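Local structure of protein induced by osmotic stress (Scheffersomyces stipitis, 5YWN) at residues Val120-Val126 / Leu187-Val193; Glu257-Leu261 / Lys306-Leu311; Tyr13-Ile18 / Val238-Ala242. The protein probably works as an NADP-dependent carbonyl reductase that reduces haloketones asymmetrically to the corresponding alcohols. The protein carries 1 engineered substitution. One frame throughout, in Å; residues are numbered along the deposited sequence.

Interaction 1. Residues Val120-Val126 / Leu187-Val193; sequences VVYTSSV and LSTVNPV. With NAP (NADP nicotinamide-adenine-dinucleotide phosphate), chain B.
Val121 and Val190 share one face of two parallel neighbouring strands, 120-123 and 187-192, of the central Rossmann sheet, while Val120, Leu187, Tyr122 and Thr189 occupy the other. In the parallel ladder the N-H of Tyr122 goes to Ser188 O (N to O 3.0 Å), and Tyr122 O accepts that of Val190. Val121 CG1 meets Val190 CG2 obliquely at 4.0 Å, beta-branched residues that suit a strand covered by helix 238-250. On the opposite face Leu187 has CG anti to the backbone N (chi1 173°), which lets CD1 lie against Val120 CG1 at 3.9 Å. Thr189 brings its methyl CG2 to the edge of the Tyr122 ring, and its OG1 donates to Asn191 OD1 (2.8 Å) in the carbonyl plane. The other end of that amide, ND2, binds Glu171, which Ser124 OG also engages, and makes a weak bond to Ser125 O. With an alanine here both amide ends are gone, and Thr189 OG1 would probably be left to a weak bond with Glu171, itself with fewer partners. Past strand 120-123, Val126 N reaches Pro192 O (2.9 Å) from above the carbonyl plane. Here the segments border the nicotinamide: Ser124 O lies 3.4 Å from C6N of NADP and Val193 O 3.4 Å from C4N, which carries the hydride in the reduced cofactor. Such carbonyl oxygens would tend to favour the positive charge of the oxidised ring.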
# COMPACT_ATOMS: atom_id res chain seq x y z
N VAL A 120 -14.50 -1.62 -7.53
CA VAL A 120 -13.19 -1.08 -7.69
C VAL A 120 -12.66 -0.57 -6.34
O VAL A 120 -13.36 0.09 -5.60
CB VAL A 120 -13.15 0.03 -8.71
CG1 VAL A 120 -11.80 0.70 -8.74
CG2 VAL A 120 -13.63 -0.43 -10.08
N VAL A 121 -11.42 -0.91 -6.05
CA VAL A 121 -10.74 -0.45 -4.88
C VAL A 121 -9.51 0.31 -5.29
O VAL A 121 -8.69 -0.19 -6.01
CB VAL A 121 -10.33 -1.58 -3.93
CG1 VAL A 121 -9.73 -1.06 -2.67
CG2 VAL A 121 -11.41 -2.55 -3.68
N TYR A 122 -9.39 1.52 -4.83
CA TYR A 122 -8.22 2.28 -5.07
C TYR A 122 -7.31 2.30 -3.84
O TYR A 122 -7.75 2.59 -2.79
CB TYR A 122 -8.56 3.69 -5.48
CG TYR A 122 -7.37 4.56 -5.63
CD1 TYR A 122 -6.47 4.32 -6.62
CD2 TYR A 122 -7.11 5.56 -4.74
CE1 TYR A 122 -5.37 5.08 -6.77
CE2 TYR A 122 -6.01 6.32 -4.87
CZ TYR A 122 -5.13 6.06 -5.89
OH TYR A 122 -4.04 6.76 -6.03
N THR A 123 -6.06 1.98 -4.02
CA THR A 123 -5.10 2.01 -2.95
C THR A 123 -4.57 3.46 -2.79
O THR A 123 -3.78 3.91 -3.50
CB THR A 123 -3.91 1.04 -3.13
OG1 THR A 123 -4.32 -0.26 -3.46
CG2 THR A 123 -3.02 1.02 -1.88
N SER A 124 -5.08 4.14 -1.80
CA SER A 124 -4.67 5.48 -1.50
C SER A 124 -3.59 5.43 -0.42
O SER A 124 -2.80 4.56 -0.42
CB SER A 124 -5.84 6.36 -1.10
OG SER A 124 -5.57 7.70 -1.18
N SER A 125 -3.58 6.44 0.44
CA SER A 125 -2.66 6.57 1.52
C SER A 125 -3.08 7.60 2.56
O SER A 125 -3.79 8.49 2.26
CB SER A 125 -1.27 6.91 1.00
OG SER A 125 -0.40 7.21 2.01
N VAL A 126 -2.49 7.52 3.73
CA VAL A 126 -2.70 8.53 4.73
C VAL A 126 -2.25 9.90 4.23
O VAL A 126 -2.76 10.84 4.65
CB VAL A 126 -2.01 8.20 6.07
CG1 VAL A 126 -0.52 8.32 5.98
CG2 VAL A 126 -2.62 9.01 7.19
N LEU A 187 -17.11 2.15 -5.68
CA LEU A 187 -15.74 2.42 -5.37
C LEU A 187 -15.52 2.44 -3.88
O LEU A 187 -16.34 2.86 -3.14
CB LEU A 187 -15.29 3.75 -5.94
CG LEU A 187 -13.91 4.32 -5.60
CD1 LEU A 187 -12.80 3.44 -6.09
CD2 LEU A 187 -13.71 5.74 -6.11
N SER A 188 -14.37 1.98 -3.51
CA SER A 188 -13.90 2.13 -2.17
C SER A 188 -12.39 2.36 -2.14
O SER A 188 -11.74 2.02 -3.05
CB SER A 188 -14.34 0.95 -1.32
OG SER A 188 -13.76 -0.22 -1.74
N THR A 189 -11.88 2.97 -1.08
CA THR A 189 -10.46 3.22 -0.98
C THR A 189 -9.89 2.64 0.27
O THR A 189 -10.56 2.50 1.23
CB THR A 189 -10.05 4.73 -1.07
OG1 THR A 189 -10.35 5.41 0.14
CG2 THR A 189 -10.68 5.43 -2.23
N VAL A 190 -8.62 2.33 0.21
CA VAL A 190 -7.84 1.95 1.37
C VAL A 190 -6.69 2.94 1.58
O VAL A 190 -5.94 3.19 0.71
CB VAL A 190 -7.39 0.50 1.27
CG1 VAL A 190 -6.53 0.12 2.43
CG2 VAL A 190 -8.57 -0.42 1.13
N ASN A 191 -6.61 3.49 2.77
CA ASN A 191 -5.71 4.58 3.09
C ASN A 191 -4.72 4.18 4.21
O ASN A 191 -4.93 4.40 5.37
CB ASN A 191 -6.48 5.86 3.44
CG ASN A 191 -7.38 6.33 2.34
OD1 ASN A 191 -8.25 5.67 1.94
ND2 ASN A 191 -7.12 7.49 1.85
N PRO A 192 -3.65 3.52 3.83
CA PRO A 192 -2.66 3.06 4.80
C PRO A 192 -1.61 4.08 5.22
O PRO A 192 -1.27 4.95 4.51
CB PRO A 192 -1.99 1.89 4.11
CG PRO A 192 -2.57 1.81 2.81
CD PRO A 192 -3.33 3.03 2.52
N VAL A 193 -1.09 3.84 6.40
CA VAL A 193 0.13 4.43 6.92
C VAL A 193 1.36 3.61 6.47
O VAL A 193 1.26 2.87 5.55
CB VAL A 193 0.08 4.61 8.45
CG1 VAL A 193 -1.09 5.46 8.83
CG2 VAL A 193 0.04 3.28 9.15
PA NAP B . 6.14 -0.53 -4.34
O1A NAP B . 6.50 -1.78 -3.58
O2A NAP B . 7.20 0.25 -5.07
O5B NAP B . 4.97 -0.90 -5.39
C5B NAP B . 4.73 -0.06 -6.53
C4B NAP B . 4.40 -0.93 -7.74
O4B NAP B . 3.66 -0.16 -8.70
C3B NAP B . 5.66 -1.44 -8.42
O3B NAP B . 5.69 -2.88 -8.40
C2B NAP B . 5.61 -0.93 -9.84
O2B NAP B . 5.61 -2.01 -10.77
C1B NAP B . 4.33 -0.12 -9.96
N9A NAP B . 4.64 1.28 -10.33
C8A NAP B . 5.32 2.16 -9.57
N7A NAP B . 5.43 3.36 -10.20
C5A NAP B . 4.82 3.25 -11.39
C6A NAP B . 4.57 4.14 -12.55
N6A NAP B . 5.01 5.42 -12.56
N1A NAP B . 3.88 3.63 -13.60
C2A NAP B . 3.43 2.36 -13.61
N3A NAP B . 3.63 1.50 -12.59
C4A NAP B . 4.30 1.88 -11.47
O3 NAP B . 5.39 0.47 -3.32
PN NAP B . 4.48 -0.11 -2.12
O1N NAP B . 5.09 0.33 -0.81
O2N NAP B . 4.24 -1.58 -2.38
O5D NAP B . 3.09 0.67 -2.32
C5D NAP B . 1.96 0.01 -2.90
C4D NAP B . 0.80 0.99 -3.02
O4D NAP B . 0.22 1.22 -1.73
C3D NAP B . 1.24 2.33 -3.58
O3D NAP B . 0.61 2.59 -4.83
C2D NAP B . 0.84 3.37 -2.55
O2D NAP B . -0.04 4.34 -3.13
C1D NAP B . 0.15 2.62 -1.43
N1N NAP B . 0.82 2.90 -0.15
C2N NAP B . 1.81 2.11 0.27
C3N NAP B . 2.46 2.36 1.47
C7N NAP B . 3.57 1.46 1.94
O7N NAP B . 4.29 1.83 2.85
N7N NAP B . 3.75 0.29 1.33
C4N NAP B . 2.07 3.44 2.25
C5N NAP B . 1.03 4.25 1.79
C6N NAP B . 0.42 3.95 0.58
P2B NAP B . 7.00 -2.59 -11.35
O1X NAP B . 6.63 -3.17 -12.69
O2X NAP B . 7.90 -1.38 -11.42
O3X NAP B . 7.42 -3.62 -10.32

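Interaction 2. Residues Glu257-Leu261 / Lys306-Leu311; sequences ERLLL and KTKKIL
Thr307 meets Leu260 where helix 305-311 lies across strand 258-261, an outermost strand of the parallel Rossmann sheet, the axes of the two segments standing at 99°. From its CB, which lies 3.8 Å from Leu260 O, the side chain forks. With OG1 anti to the carbonyl carbon (chi1 -69°), the hydroxyl branch faces the strand and accepts from Leu260 N at 3.0 Å; the same oxygen is also hydrogen-bonded to Glu144. The methyl branch, CG2, touches Leu260 O and packs on Leu261 CD2 at 3.8 Å. Threonine suits the place because one branch satisfies a backbone N-H of the edge strand and the other joins the leucines. Further along the helix Leu311 reaches toward Leu261 tip to tip, CD1 to CD1 at 4.0 Å, both also touching Ala244 of helix 238-250. At the more open end, the bent Glu257 chain lays its carboxylate carbon CD 3.9 Å from Ile310 CD1 and turns OE1 to Lys306. That salt bridge is long, 3.9 Å from OE1 to NZ, and a water bridges the two side chains through the other oxygen: it donates to Glu257 OE2 at 2.8 Å and accepts from Lys306 NZ at 2.8 Å.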
# COMPACT_ATOMS: atom_id res chain seq x y z
N GLU A 257 -16.83 3.94 0.77
CA GLU A 257 -16.03 4.25 1.93
C GLU A 257 -14.54 4.44 1.66
O GLU A 257 -13.99 3.84 0.81
CB GLU A 257 -16.22 3.22 3.05
CG GLU A 257 -17.63 2.76 3.33
CD GLU A 257 -18.33 3.58 4.37
OE1 GLU A 257 -17.79 4.57 4.79
OE2 GLU A 257 -19.45 3.25 4.74
N ARG A 258 -13.93 5.28 2.48
CA ARG A 258 -12.52 5.37 2.68
C ARG A 258 -12.14 4.66 3.97
O ARG A 258 -12.74 4.84 5.00
CB ARG A 258 -12.01 6.78 2.74
CG ARG A 258 -12.38 7.71 1.64
CD ARG A 258 -12.01 9.10 2.04
NE ARG A 258 -10.68 9.50 1.71
CZ ARG A 258 -10.03 10.47 2.33
NH1 ARG A 258 -10.57 11.08 3.33
NH2 ARG A 258 -8.86 10.81 1.94
N LEU A 259 -11.13 3.83 3.88
CA LEU A 259 -10.68 3.08 5.00
C LEU A 259 -9.29 3.48 5.46
O LEU A 259 -8.36 3.35 4.76
CB LEU A 259 -10.69 1.62 4.64
CG LEU A 259 -12.00 1.07 4.19
CD1 LEU A 259 -11.85 -0.36 3.77
CD2 LEU A 259 -12.98 1.28 5.28
N LEU A 260 -9.22 3.99 6.66
CA LEU A 260 -7.97 4.43 7.24
C LEU A 260 -7.33 3.24 7.94
O LEU A 260 -7.85 2.76 8.87
CB LEU A 260 -8.23 5.53 8.24
CG LEU A 260 -7.17 6.12 9.17
CD1 LEU A 260 -5.99 6.68 8.42
CD2 LEU A 260 -7.73 7.15 10.13
N LEU A 261 -6.20 2.81 7.43
CA LEU A 261 -5.52 1.64 7.93
C LEU A 261 -4.28 2.02 8.70
O LEU A 261 -3.24 2.20 8.16
CB LEU A 261 -5.20 0.67 6.80
CG LEU A 261 -6.18 -0.40 6.37
CD1 LEU A 261 -6.10 -1.61 7.27
CD2 LEU A 261 -7.59 0.14 6.37
N LYS A 306 -14.82 3.78 12.38
CA LYS A 306 -15.63 3.31 11.29
C LYS A 306 -14.93 2.18 10.50
O LYS A 306 -15.50 1.19 10.22
CB LYS A 306 -15.95 4.48 10.37
CG LYS A 306 -16.86 4.14 9.22
CD LYS A 306 -17.09 5.26 8.25
CE LYS A 306 -18.11 6.26 8.73
NZ LYS A 306 -18.75 6.99 7.63
N THR A 307 -13.67 2.39 10.19
CA THR A 307 -12.91 1.44 9.45
C THR A 307 -12.84 0.12 10.21
O THR A 307 -13.11 -0.89 9.66
CB THR A 307 -11.52 1.99 9.09
OG1 THR A 307 -11.64 3.03 8.15
CG2 THR A 307 -10.62 0.95 8.55
N LYS A 308 -12.54 0.17 11.49
CA LYS A 308 -12.43 -1.03 12.31
C LYS A 308 -13.73 -1.81 12.39
O LYS A 308 -13.71 -2.99 12.29
CB LYS A 308 -11.93 -0.70 13.71
CG LYS A 308 -10.51 -0.28 13.83
CD LYS A 308 -9.59 -1.22 13.16
CE LYS A 308 -9.25 -2.41 14.05
NZ LYS A 308 -8.61 -1.90 15.27
N LYS A 309 -14.83 -1.11 12.54
CA LYS A 309 -16.15 -1.70 12.50
C LYS A 309 -16.46 -2.37 11.16
O LYS A 309 -16.96 -3.41 11.14
CB LYS A 309 -17.21 -0.67 12.79
CG LYS A 309 -18.64 -1.16 12.77
CD LYS A 309 -18.95 -2.00 13.95
CE LYS A 309 -20.41 -1.92 14.37
NZ LYS A 309 -20.62 -2.76 15.53
N ILE A 310 -16.15 -1.72 10.07
CA ILE A 310 -16.33 -2.31 8.79
C ILE A 310 -15.43 -3.54 8.57
O ILE A 310 -15.89 -4.53 8.14
CB ILE A 310 -16.13 -1.28 7.68
CG1 ILE A 310 -17.25 -0.26 7.67
CG2 ILE A 310 -16.09 -1.93 6.31
CD1 ILE A 310 -16.95 0.90 6.83
N LEU A 311 -14.16 -3.41 8.88
CA LEU A 311 -13.25 -4.51 8.73
C LEU A 311 -13.53 -5.72 9.61
O LEU A 311 -13.50 -6.80 9.16
CB LEU A 311 -11.80 -4.07 8.89
CG LEU A 311 -11.17 -3.11 7.90
CD1 LEU A 311 -9.78 -2.83 8.35
CD2 LEU A 311 -11.23 -3.65 6.51
O HOH W 1 -20.28 4.73 6.94

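Interaction 3. Residues Tyr13-Ile18 / Val238-Ala242; sequences YLAQQI and VRDVA. With NAP (NADP nicotinamide-adenine-dinucleotide phosphate), chain B.
Tyr13 and Val238 meet between two helices of the Rossmann fold, helix 13-24, which follows the glycine-rich loop of the dinucleotide-binding motif, and helix 238-250. The axes of the segments 13-18 and 238-242 cross at 63° and come within 8.8 Å. The aromatic contact is a CH-pi interaction: the methyl CG2 of Val238 stands over one face of the Tyr13 ring, 4.2 Å from its centroid and 19° off the normal. The ring is kept in place by its phenol, since Tyr13 OH is hydrogen-bonded to Gly197 O, and it also packs on Ile195.

Apolar packing makes up most of the rest. Leu14 points CD1 at Val241 CG1, 3.6 Å away, the two side chains crossing at about a right angle. One turn on, Ile18 CG1 lies 3.9 Å from Ala242 CB; the small alanine side chain suits a place where the CA atoms of Ile18 and Ala242 are 4.7 Å apart.

A mixed contact lies at the more open side. Gln17 bends at chi2 and sets its CG 3.7 Å from Val238 CG2, while its amide lies beside the Arg239 side chain, NE2 and CD nearest Arg239 CG. Gln17 NE2 binds Pro198 O, and the Arg239 guanidinium pairs with Asp237 and Asp324.

Polar contact with NADP comes from the start of helix 13-24, where backbone N-H groups face the diphosphate. Both bonds are weak but nearly straight: Leu14 N donates to O2N at 3.5 Å, and Tyr13 N to O1A at 3.4 Å with an N-H...O angle of 177°.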
# COMPACT_ATOMS: atom_id res chain seq x y z
N TYR A 13 5.05 -4.85 -3.39
CA TYR A 13 5.04 -5.45 -2.09
C TYR A 13 3.66 -5.68 -1.52
O TYR A 13 3.31 -6.75 -1.21
CB TYR A 13 5.85 -4.54 -1.15
CG TYR A 13 5.75 -4.71 0.36
CD1 TYR A 13 6.08 -5.89 1.00
CD2 TYR A 13 5.42 -3.66 1.15
CE1 TYR A 13 6.04 -5.99 2.37
CE2 TYR A 13 5.35 -3.76 2.50
CZ TYR A 13 5.66 -4.92 3.12
OH TYR A 13 5.60 -4.96 4.45
N LEU A 14 2.86 -4.65 -1.44
CA LEU A 14 1.47 -4.79 -1.08
C LEU A 14 0.64 -5.64 -2.07
O LEU A 14 -0.15 -6.41 -1.70
CB LEU A 14 0.81 -3.43 -0.99
CG LEU A 14 -0.68 -3.42 -0.76
CD1 LEU A 14 -0.96 -4.17 0.50
CD2 LEU A 14 -1.18 -2.00 -0.67
N ALA A 15 0.87 -5.43 -3.33
CA ALA A 15 0.13 -6.10 -4.36
C ALA A 15 0.31 -7.62 -4.30
O ALA A 15 -0.62 -8.30 -4.41
CB ALA A 15 0.56 -5.58 -5.69
N GLN A 16 1.52 -8.08 -4.06
CA GLN A 16 1.80 -9.49 -3.88
C GLN A 16 1.12 -10.13 -2.68
O GLN A 16 0.70 -11.19 -2.77
CB GLN A 16 3.29 -9.79 -3.91
CG GLN A 16 3.90 -9.66 -5.28
CD GLN A 16 5.25 -10.29 -5.44
OE1 GLN A 16 5.42 -11.45 -5.21
NE2 GLN A 16 6.21 -9.52 -5.86
N GLN A 17 1.07 -9.45 -1.55
CA GLN A 17 0.33 -9.89 -0.42
C GLN A 17 -1.17 -9.92 -0.69
O GLN A 17 -1.80 -10.81 -0.31
CB GLN A 17 0.67 -9.09 0.83
CG GLN A 17 2.01 -9.42 1.48
CD GLN A 17 1.99 -10.70 2.31
OE1 GLN A 17 1.18 -11.51 2.15
NE2 GLN A 17 2.90 -10.83 3.16
N ILE A 18 -1.68 -8.94 -1.38
CA ILE A 18 -3.04 -8.93 -1.78
C ILE A 18 -3.31 -10.15 -2.68
O ILE A 18 -4.23 -10.82 -2.47
CB ILE A 18 -3.38 -7.63 -2.54
CG1 ILE A 18 -3.46 -6.45 -1.57
CG2 ILE A 18 -4.67 -7.74 -3.34
CD1 ILE A 18 -3.66 -5.13 -2.22
N VAL A 238 1.30 -5.40 6.60
CA VAL A 238 0.98 -5.59 5.21
C VAL A 238 -0.18 -6.58 5.05
O VAL A 238 -0.99 -6.41 4.22
CB VAL A 238 2.21 -5.96 4.37
CG1 VAL A 238 2.74 -7.29 4.76
CG2 VAL A 238 1.90 -5.97 2.90
N ARG A 239 -0.21 -7.60 5.87
CA ARG A 239 -1.23 -8.58 5.85
C ARG A 239 -2.61 -8.02 6.23
O ARG A 239 -3.58 -8.41 5.69
CB ARG A 239 -0.84 -9.80 6.62
CG ARG A 239 0.40 -10.47 6.11
CD ARG A 239 1.07 -11.30 7.16
NE ARG A 239 1.79 -10.52 8.13
CZ ARG A 239 2.50 -11.02 9.12
NH1 ARG A 239 2.61 -12.31 9.27
NH2 ARG A 239 3.09 -10.24 9.94
N ASP A 240 -2.61 -7.10 7.16
CA ASP A 240 -3.77 -6.34 7.48
C ASP A 240 -4.26 -5.42 6.33
O ASP A 240 -5.40 -5.33 6.09
CB ASP A 240 -3.58 -5.59 8.77
CG ASP A 240 -3.43 -6.50 9.96
OD1 ASP A 240 -4.12 -7.48 10.02
OD2 ASP A 240 -2.64 -6.23 10.81
N VAL A 241 -3.34 -4.78 5.62
CA VAL A 241 -3.70 -3.98 4.49
C VAL A 241 -4.35 -4.82 3.40
O VAL A 241 -5.35 -4.45 2.86
CB VAL A 241 -2.55 -3.15 3.92
CG1 VAL A 241 -3.07 -2.32 2.79
CG2 VAL A 241 -1.99 -2.25 4.98
N ALA A 242 -3.79 -5.98 3.17
CA ALA A 242 -4.34 -6.90 2.22
C ALA A 242 -5.76 -7.37 2.59
O ALA A 242 -6.60 -7.36 1.80
CB ALA A 242 -3.41 -8.07 1.98
PA NAP B . 6.14 -0.53 -4.34
O1A NAP B . 6.50 -1.78 -3.58
O2A NAP B . 7.20 0.25 -5.07
O5B NAP B . 4.97 -0.90 -5.39
C5B NAP B . 4.73 -0.06 -6.53
C4B NAP B . 4.40 -0.93 -7.74
O4B NAP B . 3.66 -0.16 -8.70
C3B NAP B . 5.66 -1.44 -8.42
O3B NAP B . 5.69 -2.88 -8.40
C2B NAP B . 5.61 -0.93 -9.84
O2B NAP B . 5.61 -2.01 -10.77
C1B NAP B . 4.33 -0.12 -9.96
N9A NAP B . 4.64 1.28 -10.33
C8A NAP B . 5.32 2.16 -9.57
N7A NAP B . 5.43 3.36 -10.20
C5A NAP B . 4.82 3.25 -11.39
C6A NAP B . 4.57 4.14 -12.55
N6A NAP B . 5.01 5.42 -12.56
N1A NAP B . 3.88 3.63 -13.60
C2A NAP B . 3.43 2.36 -13.61
N3A NAP B . 3.63 1.50 -12.59
C4A NAP B . 4.30 1.88 -11.47
O3 NAP B . 5.39 0.47 -3.32
PN NAP B . 4.48 -0.11 -2.12
O1N NAP B . 5.09 0.33 -0.81
O2N NAP B . 4.24 -1.58 -2.38
O5D NAP B . 3.09 0.67 -2.32
C5D NAP B . 1.96 0.01 -2.90
C4D NAP B . 0.80 0.99 -3.02
O4D NAP B . 0.22 1.22 -1.73
C3D NAP B . 1.24 2.33 -3.58
O3D NAP B . 0.61 2.59 -4.83
C2D NAP B . 0.84 3.37 -2.55
O2D NAP B . -0.04 4.34 -3.13
C1D NAP B . 0.15 2.62 -1.43
N1N NAP B . 0.82 2.90 -0.15
C2N NAP B . 1.81 2.11 0.27
C3N NAP B . 2.46 2.36 1.47
C7N NAP B . 3.57 1.46 1.94
O7N NAP B . 4.29 1.83 2.85
N7N NAP B . 3.75 0.29 1.33
C4N NAP B . 2.07 3.44 2.25
C5N NAP B . 1.03 4.25 1.79
C6N NAP B . 0.42 3.95 0.58
P2B NAP B . 7.00 -2.59 -11.35
O1X NAP B . 6.63 -3.17 -12.69
O2X NAP B . 7.90 -1.38 -11.42
O3X NAP B . 7.42 -3.62 -10.32

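In the fold
From the N terminus, residues 13-18 come first and meet 238-242 only some 220 residues later, so interaction 3 closes the longest loop. Interaction 1 opens and shuts within that loop, joining adjacent strands of the central sheet across the segment that holds helix 159-181. Interaction 2 follows in series: helix 238-250 leads on to strand 258-261, and the chain returns through residues 306-311 to cover it. Interactions 1 and 2 share the sheet, strands 186-192 and 258-261 being neighbours in it, with Asn191 N probably bonded to Leu259 O. Interactions 1 and 3 both border NADP and meet where Thr123 CG2 packs on Leu14 CD2.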